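Local coordinates for protein ADP compounds hydrolase NudE (Escherichia coli, PDB 1VHZ) that hydrolyses ADP-ribose, NADH, Ap3A and Ap2A as a homodimeric, magnesium-dependent member of the Nudix family, at residues E50-V55 with E92-E97; L109-K114 with K125-V130; F79-I84 with A169-A174; P56-H61 with Q132-E137. One frame throughout, in Å; residues are numbered along the deposited sequence.

In the fold
The four contacts share one mixed sheet of the Nudix domain. Interactions 1 and 4 use successive parts of strand 51-58. Strands 80-83 and 125-136 are its neighbours, which brings in interactions 3 and 2. The centre of interaction 1 lies about 8 Å from that of interaction 2 and about 9 Å from that of interaction 3. Interaction 4 is at the far end, its centre about 17 Å from that of interaction 3. Interaction 1 holds Glu97, a probable metal ligand. The side chain of Lys81 in interaction 3 is about 6 Å from that of Glu101, the other such residue. Bound ADP-ribose meets Arg39, Tyr41, Glu42, Ser120 and Tyr121, none of them in these segments.

Interaction 1. Residues E50-V55 with E92-E97; sequences EAVMIV and EAANRE
Val52 and Ile54 of the strand pack on one side of the helix that carries Ala93, Ala94 and Glu97. The tight part centres on Ala94. Its CB sits 3.8 Å from Ile54 CG1, and Val52 CG2 comes within 4.0 Å of the same methyl. Val52 spreads its two branches. CG1 lies between the backbone N and the carbonyl carbon (chi1 66°) and meets Ala93 CB at 4.1 Å and the CG of Glu97. CG2 takes the Ala94 side. Ile54 bends at chi2 (88°), which brings CD1 to 3.8 Å from Glu97 CB; the two side chains cross at about a right angle. The segment axes approach to 8.3 Å, consistent with the small alanines at this face. Residues 82-103 form the Nudix box, whose helix 90-102 carries Glu97 and Glu101, which probably bind the divalent metal, as in related enzymes. With an alanine in place of Val52 both methyl branches are gone, which would probably open a gap over Ala93 and Ala94 and take from Glu97 CG its contact with CG1. Beside this apolar patch lies a charged network. Arg96 NH1 forms a salt bridge with Glu97 OE1 at 2.8 Å, met from above the carboxylate plane, and Arg96 also pairs with Glu88 and Glu100. The solvent side is elsewhere on the helix: Glu92 is exposed, and Asn95 points away from the strand, its OD1 taking Ala106 N.

Interaction 2. Residues L109-K114 with K125-V130; sequences LTFLKK and KMNIVV
Lys114 and Asn127 face each other as a non-hydrogen-bonded pair, and their side chains run side by side in the same direction. Lys114 CB starts 3.7 Å from Asn127 OD1. CG stands anti to the backbone N (chi1 173°), where it meets Lys125 CB at 4.1 Å as well as OD1. CD passes OD1 at 4.1 Å. The chain then bends at chi3, and CE comes back to 3.4 Å from OD1. NZ makes a long, weak ion pair with Glu50. The amide of Asn127 points its ND2 elsewhere, to Ala51 O and to Glu50. Phe111 approaches the same OD1 obliquely, with CE2 at 3.5 Å. The two strands form an antiparallel hairpin. Thr110 and Val130 exchange two backbone bonds. Further on, Ile128 takes Leu112 N on its O and gives its N to Lys113 O at 2.8 Å. Two residues thus stand opposite one, which makes a beta bulge with a helix-like backbone at Leu112. The bulge turns Leu112 toward the other strand, and its CD2 packs on Val130 CG2 at 3.6 Å. Lys113 NZ bonds to Leu161 O of the second subunit. Helix 169-184 touches Leu112 and Ile128, helix 90-102 meets Leu109 and Phe111 on the other side of the hairpin, and strand 51-58 pairs with strand 125-136.

Interaction 3. Residues F79-I84 with A169-A174; sequences FSKGLI and ARNVSA
Just before the Nudix box, Lys81 of strand 80-83 reaches across to Asn171 in the first turn of helix 169-184. The lysine chain is extended as far as CE and bends at chi4 (86°), which turns NZ in toward two oxygens. NZ gives a 2.7 Å hydrogen bond to Asn171 OD1, tilted from the carbonyl plane. It gives a second, of 2.8 Å, to Phe79 O, on a lone pair in that carbonyl's plane. A water accepts from Asn171 ND2 at 3.1 Å and weakly from NZ. A second water links NZ and Arg170 NH1, weakly on both sides. Further back along the chain, Lys81 CD lies over one face of the Arg170 guanidinium, 3.9 Å from NH1. That group has its own partner, Glu168, in a salt bridge through NE. Phe79 supplies the apolar half of the contact. Its CE1 is 4.0 Å from Ala174 CB, and Asn171 O lies at the ring edge, in its plane. The helix also faces the second subunit, where Ser173 bonds to the Ser173 of the other chain. A methionine in place of Lys81 removes the ammonium, and Asn171 OD1 and Phe79 O would probably lose the donor they share. One lysine nitrogen joins a loop carbonyl and a helix side chain; these two oxygens and the weakly held waters are likely to stabilise the ammonium beside the like-charged Arg170.

Interaction 4. Residues P56-H61 with Q132-E137; sequences PIVDDH and QDLYPE
A water bridges Ile57 and Asp133. It gives a hydrogen bond to Ile57 O at 2.6 Å and accepts one from Asp133 N at 2.7 Å. The bridge stands where the two strands begin to part, since the chain turns a corner at Asp133, where the backbone is left-handed. The apolar contact lies beside it. Leu134 points toward the strand, and CD1 is held anti to CA (chi2 -169°), which gives it its full reach. That methyl touches Pro56 CB at 4.2 Å and Val58 CG1 at the same distance. Pro56 and Val58 are two residues apart on the strand, so Leu134 spans one face of it and passes near Ile57 O in between. On the Gln132 side, Ile57 CB is 4.4 Å from Gln132 CG. Strands 51-58 and 125-136 run parallel as neighbours in the mixed sheet of the Nudix fold. Ile57 still pairs with Ala131 through the backbone, but beyond the corner strand 134-136 leaves at 87° to strand 56-58. Leu134 also packs on Phe104 and Ala106 of strand 104-116, and Pro56 on Leu98 of helix 90-102. Strand 51-58 ends in a type I' turn from Val58 to His61, closed by backbone bonds between those two residues. His61 ND1 bonds to Asp59 O at 2.8 Å, almost straight (173°) and with the oxygen in the plane of the ring. The exposed Asp59 and Asp60 form the outer end of this hairpin.

Interaction 1. Residues E50-V55 with E92-E97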
loop_
_atom_site.group_PDB
_atom_site.type_symbol
_atom_site.label_atom_id
_atom_site.label_comp_id
_atom_site.label_asym_id
_atom_site.label_seq_id
_atom_site.Cartn_x
_atom_site.Cartn_y
_atom_site.Cartn_z
ATOM N N GLU A 50 3.553 6.153 -13.604
ATOM C CA GLU A 50 3.837 5.087 -12.658
ATOM C C GLU A 50 5.089 5.357 -11.838
ATOM O O GLU A 50 5.900 6.223 -12.142
ATOM C CB GLU A 50 3.920 3.725 -13.331
ATOM C CG GLU A 50 2.684 3.385 -14.157
ATOM C CD GLU A 50 2.763 2.034 -14.837
ATOM O OE1 GLU A 50 3.823 1.379 -14.797
ATOM O OE2 GLU A 50 1.740 1.604 -15.414
ATOM N N ALA A 51 5.178 4.601 -10.741
ATOM C CA ALA A 51 6.282 4.669 -9.826
ATOM C C ALA A 51 7.158 3.426 -9.922
ATOM O O ALA A 51 6.771 2.383 -10.459
ATOM C CB ALA A 51 5.781 4.838 -8.382
ATOM N N VAL A 52 8.366 3.565 -9.379
ATOM C CA VAL A 52 9.337 2.489 -9.351
ATOM C C VAL A 52 9.985 2.430 -7.962
ATOM O O VAL A 52 10.157 3.449 -7.288
ATOM C CB VAL A 52 10.421 2.635 -10.431
ATOM C CG1 VAL A 52 11.310 3.844 -10.190
ATOM C CG2 VAL A 52 11.298 1.380 -10.517
ATOM N N MET A 53 10.189 1.231 -7.466
ATOM C CA MET A 53 10.836 1.043 -6.156
ATOM C C MET A 53 12.020 0.109 -6.432
ATOM O O MET A 53 11.856 -0.887 -7.139
ATOM C CB MET A 53 9.899 0.515 -5.088
ATOM C CG MET A 53 10.565 -0.372 -4.030
ATOM S SD MET A 53 9.430 -0.920 -2.714
ATOM C CE MET A 53 7.908 -0.943 -3.655
ATOM N N ILE A 54 13.194 0.474 -5.953
ATOM C CA ILE A 54 14.385 -0.320 -6.216
ATOM C C ILE A 54 14.964 -0.956 -4.966
ATOM O O ILE A 54 15.122 -0.329 -3.925
ATOM C CB ILE A 54 15.509 0.534 -6.854
ATOM C CG1 ILE A 54 14.958 1.375 -7.993
ATOM C CG2 ILE A 54 16.642 -0.357 -7.350
ATOM C CD1 ILE A 54 14.426 2.720 -7.561
ATOM N N VAL A 55 15.267 -2.230 -5.098
ATOM C CA VAL A 55 15.843 -3.037 -4.051
ATOM C C VAL A 55 17.251 -3.479 -4.473
ATOM O O VAL A 55 17.426 -4.504 -5.125
ATOM C CB VAL A 55 14.959 -4.268 -3.767
ATOM C CG1 VAL A 55 15.560 -5.114 -2.662
ATOM C CG2 VAL A 55 13.535 -3.834 -3.366
ATOM N N GLU A 92 15.134 1.713 -16.880
ATOM C CA GLU A 92 15.738 3.024 -17.026
ATOM C C GLU A 92 15.418 3.907 -15.839
ATOM O O GLU A 92 16.290 4.584 -15.289
ATOM C CB GLU A 92 15.270 3.660 -18.352
ATOM C CG GLU A 92 15.949 3.086 -19.594
ATOM C CD GLU A 92 15.197 3.352 -20.890
ATOM O OE1 GLU A 92 14.051 3.857 -20.891
ATOM O OE2 GLU A 92 15.731 3.033 -21.977
ATOM N N ALA A 93 14.148 3.923 -15.422
ATOM C CA ALA A 93 13.780 4.747 -14.265
ATOM C C ALA A 93 14.499 4.217 -13.027
ATOM O O ALA A 93 15.023 5.004 -12.235
ATOM C CB ALA A 93 12.278 4.749 -14.061
ATOM N N ALA A 94 14.546 2.884 -12.887
ATOM C CA ALA A 94 15.190 2.300 -11.721
ATOM C C ALA A 94 16.667 2.703 -11.658
ATOM O O ALA A 94 17.147 3.141 -10.618
ATOM C CB ALA A 94 15.051 0.781 -11.719
ATOM N N ASN A 95 17.373 2.542 -12.773
ATOM C CA ASN A 95 18.797 2.883 -12.839
ATOM C C ASN A 95 19.025 4.355 -12.506
ATOM O O ASN A 95 19.884 4.678 -11.693
ATOM C CB ASN A 95 19.346 2.498 -14.214
ATOM C CG ASN A 95 20.810 2.121 -14.223
ATOM O OD1 ASN A 95 21.388 1.698 -13.229
ATOM N ND2 ASN A 95 21.465 2.278 -15.375
ATOM N N ARG A 96 18.237 5.248 -13.089
ATOM C CA ARG A 96 18.342 6.675 -12.845
ATOM C C ARG A 96 18.066 6.997 -11.376
ATOM O O ARG A 96 18.835 7.747 -10.761
ATOM C CB ARG A 96 17.388 7.463 -13.755
ATOM C CG ARG A 96 17.358 8.969 -13.486
ATOM C CD ARG A 96 16.368 9.689 -14.405
ATOM N NE ARG A 96 15.023 9.120 -14.312
ATOM C CZ ARG A 96 14.261 9.143 -13.217
ATOM N NH1 ARG A 96 14.678 9.715 -12.084
ATOM N NH2 ARG A 96 13.057 8.569 -13.235
ATOM N N GLU A 97 16.980 6.452 -10.812
ATOM C CA GLU A 97 16.662 6.708 -9.415
ATOM C C GLU A 97 17.771 6.195 -8.497
ATOM O O GLU A 97 18.085 6.895 -7.529
ATOM C CB GLU A 97 15.325 6.110 -8.979
ATOM C CG GLU A 97 14.095 6.736 -9.616
ATOM C CD GLU A 97 13.783 8.121 -9.067
ATOM O OE1 GLU A 97 13.167 8.910 -9.822
ATOM O OE2 GLU A 97 14.142 8.413 -7.903
#

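Interaction 2. Residues L109-K114 with K125-V130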
loop_
_atom_site.group_PDB
_atom_site.type_symbol
_atom_site.label_atom_id
_atom_site.label_comp_id
_atom_site.label_asym_id
_atom_site.label_seq_id
_atom_site.Cartn_x
_atom_site.Cartn_y
_atom_site.Cartn_z
ATOM N N LEU A 109 19.342 -5.420 -13.563
ATOM C CA LEU A 109 18.056 -4.970 -13.052
ATOM C C LEU A 109 16.947 -5.939 -13.403
ATOM O O LEU A 109 16.831 -6.377 -14.547
ATOM C CB LEU A 109 17.751 -3.564 -13.571
ATOM C CG LEU A 109 18.678 -2.457 -13.055
ATOM C CD1 LEU A 109 18.662 -1.238 -13.962
ATOM C CD2 LEU A 109 18.298 -2.068 -11.632
ATOM N N THR A 110 16.181 -6.375 -12.379
ATOM C CA THR A 110 15.101 -7.309 -12.651
ATOM C C THR A 110 13.761 -6.817 -12.134
ATOM O O THR A 110 13.585 -6.335 -11.020
ATOM C CB THR A 110 15.354 -8.783 -12.483
ATOM O OG1 THR A 110 14.379 -9.529 -11.747
ATOM C CG2 THR A 110 16.725 -9.180 -12.054
ATOM N N PHE A 111 12.823 -6.801 -13.074
ATOM C CA PHE A 111 11.450 -6.340 -12.808
ATOM C C PHE A 111 10.669 -7.532 -12.260
ATOM O O PHE A 111 10.430 -8.549 -12.895
ATOM C CB PHE A 111 10.859 -5.698 -14.045
ATOM C CG PHE A 111 9.381 -5.485 -13.992
ATOM C CD1 PHE A 111 8.566 -6.024 -14.979
ATOM C CD2 PHE A 111 8.804 -4.788 -12.928
ATOM C CE1 PHE A 111 7.191 -5.842 -14.926
ATOM C CE2 PHE A 111 7.425 -4.622 -12.883
ATOM C CZ PHE A 111 6.622 -5.154 -13.871
ATOM N N LEU A 112 10.319 -7.425 -10.989
ATOM C CA LEU A 112 9.668 -8.492 -10.248
ATOM C C LEU A 112 8.177 -8.443 -10.127
ATOM O O LEU A 112 7.499 -9.469 -10.079
ATOM C CB LEU A 112 10.254 -8.350 -8.815
ATOM C CG LEU A 112 10.574 -9.590 -8.018
ATOM C CD1 LEU A 112 11.343 -10.608 -8.842
ATOM C CD2 LEU A 112 11.386 -9.202 -6.770
ATOM N N LYS A 113 7.619 -7.230 -9.987
ATOM C CA LYS A 113 6.172 -7.170 -9.797
ATOM C C LYS A 113 5.674 -5.743 -9.966
ATOM O O LYS A 113 6.412 -4.778 -9.703
ATOM C CB LYS A 113 5.864 -7.616 -8.346
ATOM C CG LYS A 113 4.439 -8.156 -8.113
ATOM C CD LYS A 113 4.388 -9.597 -8.580
ATOM C CE LYS A 113 3.002 -10.113 -8.865
ATOM N NZ LYS A 113 3.082 -11.568 -9.240
ATOM N N LYS A 114 4.397 -5.678 -10.331
ATOM C CA LYS A 114 3.745 -4.370 -10.465
ATOM C C LYS A 114 2.578 -4.353 -9.488
ATOM O O LYS A 114 1.728 -5.245 -9.487
ATOM C CB LYS A 114 3.300 -4.108 -11.889
ATOM C CG LYS A 114 2.476 -2.833 -12.048
ATOM C CD LYS A 114 1.875 -2.817 -13.451
ATOM C CE LYS A 114 2.656 -1.936 -14.383
ATOM N NZ LYS A 114 2.322 -2.183 -15.812
ATOM N N LYS A 125 0.370 2.896 -9.864
ATOM C CA LYS A 125 1.017 1.612 -9.858
ATOM C C LYS A 125 2.482 1.775 -9.406
ATOM O O LYS A 125 3.134 2.746 -9.782
ATOM C CB LYS A 125 1.104 0.937 -11.227
ATOM C CG LYS A 125 -0.123 0.947 -12.089
ATOM C CD LYS A 125 -1.189 -0.006 -11.585
ATOM C CE LYS A 125 -2.366 -0.022 -12.569
ATOM N NZ LYS A 125 -3.635 -0.255 -11.826
ATOM N N MET A 126 2.953 0.719 -8.761
ATOM C CA MET A 126 4.331 0.690 -8.282
ATOM C C MET A 126 5.066 -0.507 -8.866
ATOM O O MET A 126 4.646 -1.659 -8.726
ATOM C CB MET A 126 4.319 0.702 -6.764
ATOM C CG MET A 126 5.646 0.365 -6.090
ATOM S SD MET A 126 6.887 1.617 -6.412
ATOM C CE MET A 126 6.422 2.880 -5.233
ATOM N N ASN A 127 6.173 -0.256 -9.550
ATOM C CA ASN A 127 6.955 -1.336 -10.143
ATOM C C ASN A 127 8.145 -1.648 -9.237
ATOM O O ASN A 127 8.917 -0.734 -8.920
ATOM C CB ASN A 127 7.438 -0.972 -11.556
ATOM C CG ASN A 127 6.278 -0.684 -12.502
ATOM O OD1 ASN A 127 5.755 -1.580 -13.141
ATOM N ND2 ASN A 127 5.847 0.578 -12.572
ATOM N N ILE A 128 8.251 -2.905 -8.816
ATOM C CA ILE A 128 9.348 -3.333 -7.953
ATOM C C ILE A 128 10.496 -3.905 -8.755
ATOM O O ILE A 128 10.357 -4.853 -9.544
ATOM C CB ILE A 128 8.851 -4.377 -6.919
ATOM C CG1 ILE A 128 7.774 -3.718 -6.040
ATOM C CG2 ILE A 128 10.002 -4.878 -6.070
ATOM C CD1 ILE A 128 6.954 -4.716 -5.239
ATOM N N VAL A 129 11.677 -3.308 -8.626
ATOM C CA VAL A 129 12.840 -3.780 -9.376
ATOM C C VAL A 129 13.991 -4.165 -8.450
ATOM O O VAL A 129 14.260 -3.417 -7.504
ATOM C CB VAL A 129 13.333 -2.660 -10.324
ATOM C CG1 VAL A 129 14.603 -3.064 -11.060
ATOM C CG2 VAL A 129 12.273 -2.239 -11.319
ATOM N N VAL A 130 14.694 -5.252 -8.741
ATOM C CA VAL A 130 15.860 -5.642 -7.930
ATOM C C VAL A 130 17.118 -5.229 -8.706
ATOM O O VAL A 130 17.186 -5.476 -9.910
ATOM C CB VAL A 130 15.931 -7.156 -7.679
ATOM C CG1 VAL A 130 17.139 -7.527 -6.801
ATOM C CG2 VAL A 130 14.650 -7.640 -7.042
#

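Interaction 3. Residues F79-I84 with A169-A174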
loop_
_atom_site.group_PDB
_atom_site.type_symbol
_atom_site.label_atom_id
_atom_site.label_comp_id
_atom_site.label_asym_id
_atom_site.label_seq_id
_atom_site.Cartn_x
_atom_site.Cartn_y
_atom_site.Cartn_z
ATOM N N PHE A 79 13.078 1.057 1.022
ATOM C CA PHE A 79 13.639 1.009 -0.311
ATOM C C PHE A 79 13.434 2.322 -1.058
ATOM O O PHE A 79 12.448 3.029 -0.876
ATOM C CB PHE A 79 13.034 -0.159 -1.100
ATOM C CG PHE A 79 13.196 -1.477 -0.383
ATOM C CD1 PHE A 79 12.093 -2.185 0.059
ATOM C CD2 PHE A 79 14.467 -1.988 -0.134
ATOM C CE1 PHE A 79 12.250 -3.400 0.715
ATOM C CE2 PHE A 79 14.628 -3.191 0.524
ATOM C CZ PHE A 79 13.520 -3.907 0.949
ATOM N N SER A 80 14.421 2.635 -1.863
ATOM C CA SER A 80 14.421 3.844 -2.701
ATOM C C SER A 80 13.256 3.779 -3.659
ATOM O O SER A 80 12.898 2.726 -4.212
ATOM C CB SER A 80 15.823 3.903 -3.344
ATOM O OG SER A 80 15.749 4.450 -4.641
ATOM N N LYS A 81 12.521 4.861 -3.822
ATOM C CA LYS A 81 11.339 4.951 -4.651
ATOM C C LYS A 81 11.333 6.258 -5.441
ATOM O O LYS A 81 11.804 7.282 -4.930
ATOM C CB LYS A 81 10.078 5.021 -3.725
ATOM C CG LYS A 81 9.822 3.779 -2.920
ATOM C CD LYS A 81 8.812 3.892 -1.807
ATOM C CE LYS A 81 8.873 2.700 -0.854
ATOM N NZ LYS A 81 9.881 2.828 0.252
ATOM N N GLY A 82 10.702 6.242 -6.601
ATOM C CA GLY A 82 10.590 7.444 -7.425
ATOM C C GLY A 82 9.558 7.214 -8.531
ATOM O O GLY A 82 8.912 6.176 -8.624
ATOM N N LEU A 83 9.422 8.201 -9.401
ATOM C CA LEU A 83 8.507 8.134 -10.508
ATOM C C LEU A 83 9.212 7.774 -11.812
ATOM O O LEU A 83 10.379 8.071 -12.018
ATOM C CB LEU A 83 7.813 9.501 -10.680
ATOM C CG LEU A 83 6.955 9.937 -9.494
ATOM C CD1 LEU A 83 6.387 11.338 -9.738
ATOM C CD2 LEU A 83 5.834 8.938 -9.262
ATOM N N ILE A 84 8.467 7.087 -12.673
ATOM C CA ILE A 84 9.000 6.744 -14.002
ATOM C C ILE A 84 8.729 7.949 -14.904
ATOM O O ILE A 84 7.556 8.332 -15.005
ATOM C CB ILE A 84 8.267 5.507 -14.558
ATOM C CG1 ILE A 84 8.556 4.312 -13.634
ATOM C CG2 ILE A 84 8.670 5.275 -16.007
ATOM C CD1 ILE A 84 8.013 2.980 -14.112
ATOM N N ALA A 169 3.153 -0.839 3.642
ATOM C CA ALA A 169 2.693 -1.858 2.713
ATOM C C ALA A 169 3.539 -2.121 1.490
ATOM O O ALA A 169 3.633 -3.310 1.090
ATOM C CB ALA A 169 1.231 -1.658 2.297
ATOM N N ARG A 170 4.078 -1.117 0.839
ATOM C CA ARG A 170 4.907 -1.316 -0.357
ATOM C C ARG A 170 6.262 -1.897 0.029
ATOM O O ARG A 170 6.738 -2.798 -0.673
ATOM C CB ARG A 170 5.048 0.001 -1.123
ATOM C CG ARG A 170 3.693 0.446 -1.708
ATOM C CD ARG A 170 3.739 1.916 -2.167
ATOM N NE ARG A 170 4.349 2.762 -1.169
ATOM C CZ ARG A 170 4.746 4.013 -1.312
ATOM N NH1 ARG A 170 5.317 4.677 -0.303
ATOM N NH2 ARG A 170 4.594 4.619 -2.474
ATOM N N ASN A 171 6.836 -1.431 1.154
ATOM C CA ASN A 171 8.102 -1.969 1.623
ATOM C C ASN A 171 7.947 -3.448 1.986
ATOM O O ASN A 171 8.766 -4.287 1.599
ATOM C CB ASN A 171 8.651 -1.259 2.888
ATOM C CG ASN A 171 9.257 0.099 2.601
ATOM O OD1 ASN A 171 9.665 0.406 1.472
ATOM N ND2 ASN A 171 9.283 0.959 3.611
ATOM N N VAL A 172 6.894 -3.753 2.742
ATOM C CA VAL A 172 6.676 -5.153 3.177
ATOM C C VAL A 172 6.411 -6.069 2.001
ATOM O O VAL A 172 6.978 -7.156 1.899
ATOM C CB VAL A 172 5.571 -5.205 4.234
ATOM C CG1 VAL A 172 5.124 -6.616 4.555
ATOM C CG2 VAL A 172 6.048 -4.510 5.532
ATOM N N SER A 173 5.558 -5.636 1.056
ATOM C CA SER A 173 5.295 -6.425 -0.139
ATOM C C SER A 173 6.609 -6.713 -0.877
ATOM O O SER A 173 6.876 -7.849 -1.240
ATOM C CB SER A 173 4.417 -5.620 -1.133
ATOM O OG SER A 173 3.110 -5.512 -0.636
ATOM N N ALA A 174 7.416 -5.664 -1.073
ATOM C CA ALA A 174 8.684 -5.795 -1.759
ATOM C C ALA A 174 9.613 -6.781 -1.054
ATOM O O ALA A 174 10.251 -7.609 -1.699
ATOM C CB ALA A 174 9.391 -4.441 -1.889
HETATM O O HOH W 1 10.510 3.712 2.998
HETATM O O HOH W 2 7.321 3.511 1.634
#

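Interaction 4. Residues P56-H61 with Q132-E137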
loop_
_atom_site.group_PDB
_atom_site.type_symbol
_atom_site.label_atom_id
_atom_site.label_comp_id
_atom_site.label_asym_id
_atom_site.label_seq_id
_atom_site.Cartn_x
_atom_site.Cartn_y
_atom_site.Cartn_z
ATOM N N PRO A 56 18.249 -2.711 -4.068
ATOM C CA PRO A 56 19.637 -2.985 -4.358
ATOM C C PRO A 56 20.236 -4.010 -3.409
ATOM O O PRO A 56 20.009 -3.989 -2.197
ATOM C CB PRO A 56 20.345 -1.653 -4.205
ATOM C CG PRO A 56 19.311 -0.660 -3.815
ATOM C CD PRO A 56 18.130 -1.438 -3.302
ATOM N N ILE A 57 20.947 -4.966 -3.983
ATOM C CA ILE A 57 21.638 -6.014 -3.238
ATOM C C ILE A 57 23.127 -5.951 -3.594
ATOM O O ILE A 57 23.430 -5.942 -4.799
ATOM C CB ILE A 57 21.125 -7.419 -3.619
ATOM C CG1 ILE A 57 19.640 -7.545 -3.315
ATOM C CG2 ILE A 57 21.947 -8.497 -2.911
ATOM C CD1 ILE A 57 18.943 -8.791 -3.761
ATOM N N VAL A 58 24.000 -5.792 -2.621
ATOM C CA VAL A 58 25.442 -5.763 -2.830
ATOM C C VAL A 58 26.122 -6.516 -1.683
ATOM O O VAL A 58 25.708 -6.402 -0.534
ATOM C CB VAL A 58 26.032 -4.371 -3.009
ATOM C CG1 VAL A 58 25.498 -3.388 -1.989
ATOM C CG2 VAL A 58 27.574 -4.387 -2.920
ATOM N N ASP A 59 27.052 -7.417 -1.997
ATOM C CA ASP A 59 27.765 -8.189 -0.984
ATOM C C ASP A 59 26.836 -8.758 0.082
ATOM O O ASP A 59 26.985 -8.527 1.292
ATOM C CB ASP A 59 28.844 -7.324 -0.311
ATOM C CG ASP A 59 29.896 -6.821 -1.279
ATOM O OD1 ASP A 59 30.287 -7.571 -2.201
ATOM O OD2 ASP A 59 30.349 -5.661 -1.120
ATOM N N ASP A 60 25.822 -9.494 -0.337
ATOM C CA ASP A 60 24.857 -10.116 0.534
ATOM C C ASP A 60 24.112 -9.208 1.487
ATOM O O ASP A 60 23.641 -9.636 2.548
ATOM C CB ASP A 60 25.545 -11.272 1.303
ATOM C CG ASP A 60 25.567 -12.481 0.361
ATOM O OD1 ASP A 60 26.557 -12.587 -0.390
ATOM O OD2 ASP A 60 24.581 -13.246 0.371
ATOM N N HIS A 61 23.968 -7.932 1.153
ATOM C CA HIS A 61 23.242 -6.990 1.958
ATOM C C HIS A 61 22.246 -6.226 1.057
ATOM O O HIS A 61 22.430 -6.061 -0.136
ATOM C CB HIS A 61 24.123 -5.935 2.650
ATOM C CG HIS A 61 24.923 -6.457 3.809
ATOM N ND1 HIS A 61 25.948 -7.373 3.654
ATOM C CD2 HIS A 61 24.856 -6.199 5.140
ATOM C CE1 HIS A 61 26.458 -7.667 4.837
ATOM N NE2 HIS A 61 25.825 -6.952 5.753
ATOM N N GLN A 132 21.298 -5.402 -8.930
ATOM C CA GLN A 132 22.526 -6.085 -8.551
ATOM C C GLN A 132 23.652 -5.659 -9.503
ATOM O O GLN A 132 23.389 -5.127 -10.582
ATOM C CB GLN A 132 22.418 -7.602 -8.599
ATOM C CG GLN A 132 21.179 -8.180 -7.963
ATOM C CD GLN A 132 21.066 -9.678 -8.131
ATOM O OE1 GLN A 132 21.614 -10.424 -7.324
ATOM N NE2 GLN A 132 20.376 -10.111 -9.173
ATOM N N ASP A 133 24.870 -6.027 -9.140
ATOM C CA ASP A 133 26.065 -5.710 -9.903
ATOM C C ASP A 133 26.147 -4.197 -10.085
ATOM O O ASP A 133 26.058 -3.644 -11.181
ATOM C CB ASP A 133 26.111 -6.462 -11.224
ATOM C CG ASP A 133 27.461 -6.239 -11.920
ATOM O OD1 ASP A 133 28.433 -5.883 -11.215
ATOM O OD2 ASP A 133 27.527 -6.380 -13.148
ATOM N N LEU A 134 26.281 -3.518 -8.950
ATOM C CA LEU A 134 26.333 -2.071 -8.891
ATOM C C LEU A 134 27.714 -1.492 -9.186
ATOM O O LEU A 134 28.725 -2.127 -8.946
ATOM C CB LEU A 134 25.928 -1.582 -7.493
ATOM C CG LEU A 134 24.726 -2.211 -6.816
ATOM C CD1 LEU A 134 24.337 -1.411 -5.567
ATOM C CD2 LEU A 134 23.525 -2.315 -7.744
ATOM N N TYR A 135 27.715 -0.244 -9.627
ATOM C CA TYR A 135 28.938 0.488 -9.935
ATOM C C TYR A 135 28.666 1.951 -9.557
ATOM O O TYR A 135 27.512 2.380 -9.654
ATOM C CB TYR A 135 29.327 0.379 -11.410
ATOM C CG TYR A 135 28.236 0.847 -12.344
ATOM C CD1 TYR A 135 28.086 2.176 -12.687
ATOM C CD2 TYR A 135 27.305 -0.066 -12.841
ATOM C CE1 TYR A 135 27.058 2.595 -13.528
ATOM C CE2 TYR A 135 26.286 0.335 -13.684
ATOM C CZ TYR A 135 26.170 1.666 -14.022
ATOM O OH TYR A 135 25.141 2.063 -14.859
ATOM N N PRO A 136 29.681 2.644 -9.072
ATOM C CA PRO A 136 29.564 4.030 -8.679
ATOM C C PRO A 136 29.228 4.949 -9.838
ATOM O O PRO A 136 29.849 4.919 -10.901
ATOM C CB PRO A 136 30.930 4.400 -8.104
ATOM C CG PRO A 136 31.707 3.140 -8.003
ATOM C CD PRO A 136 31.062 2.132 -8.917
ATOM N N GLU A 137 28.221 5.783 -9.660
ATOM C CA GLU A 137 27.784 6.752 -10.653
ATOM C C GLU A 137 26.664 7.574 -9.993
ATOM O O GLU A 137 25.646 7.027 -9.580
ATOM C CB GLU A 137 27.296 6.221 -11.980
ATOM C CG GLU A 137 26.849 7.339 -12.913
ATOM C CD GLU A 137 26.377 6.896 -14.272
ATOM O OE1 GLU A 137 25.693 7.690 -14.966
ATOM O OE2 GLU A 137 26.669 5.766 -14.709
HETATM O O HOH W 3 25.071 -6.861 -6.533
#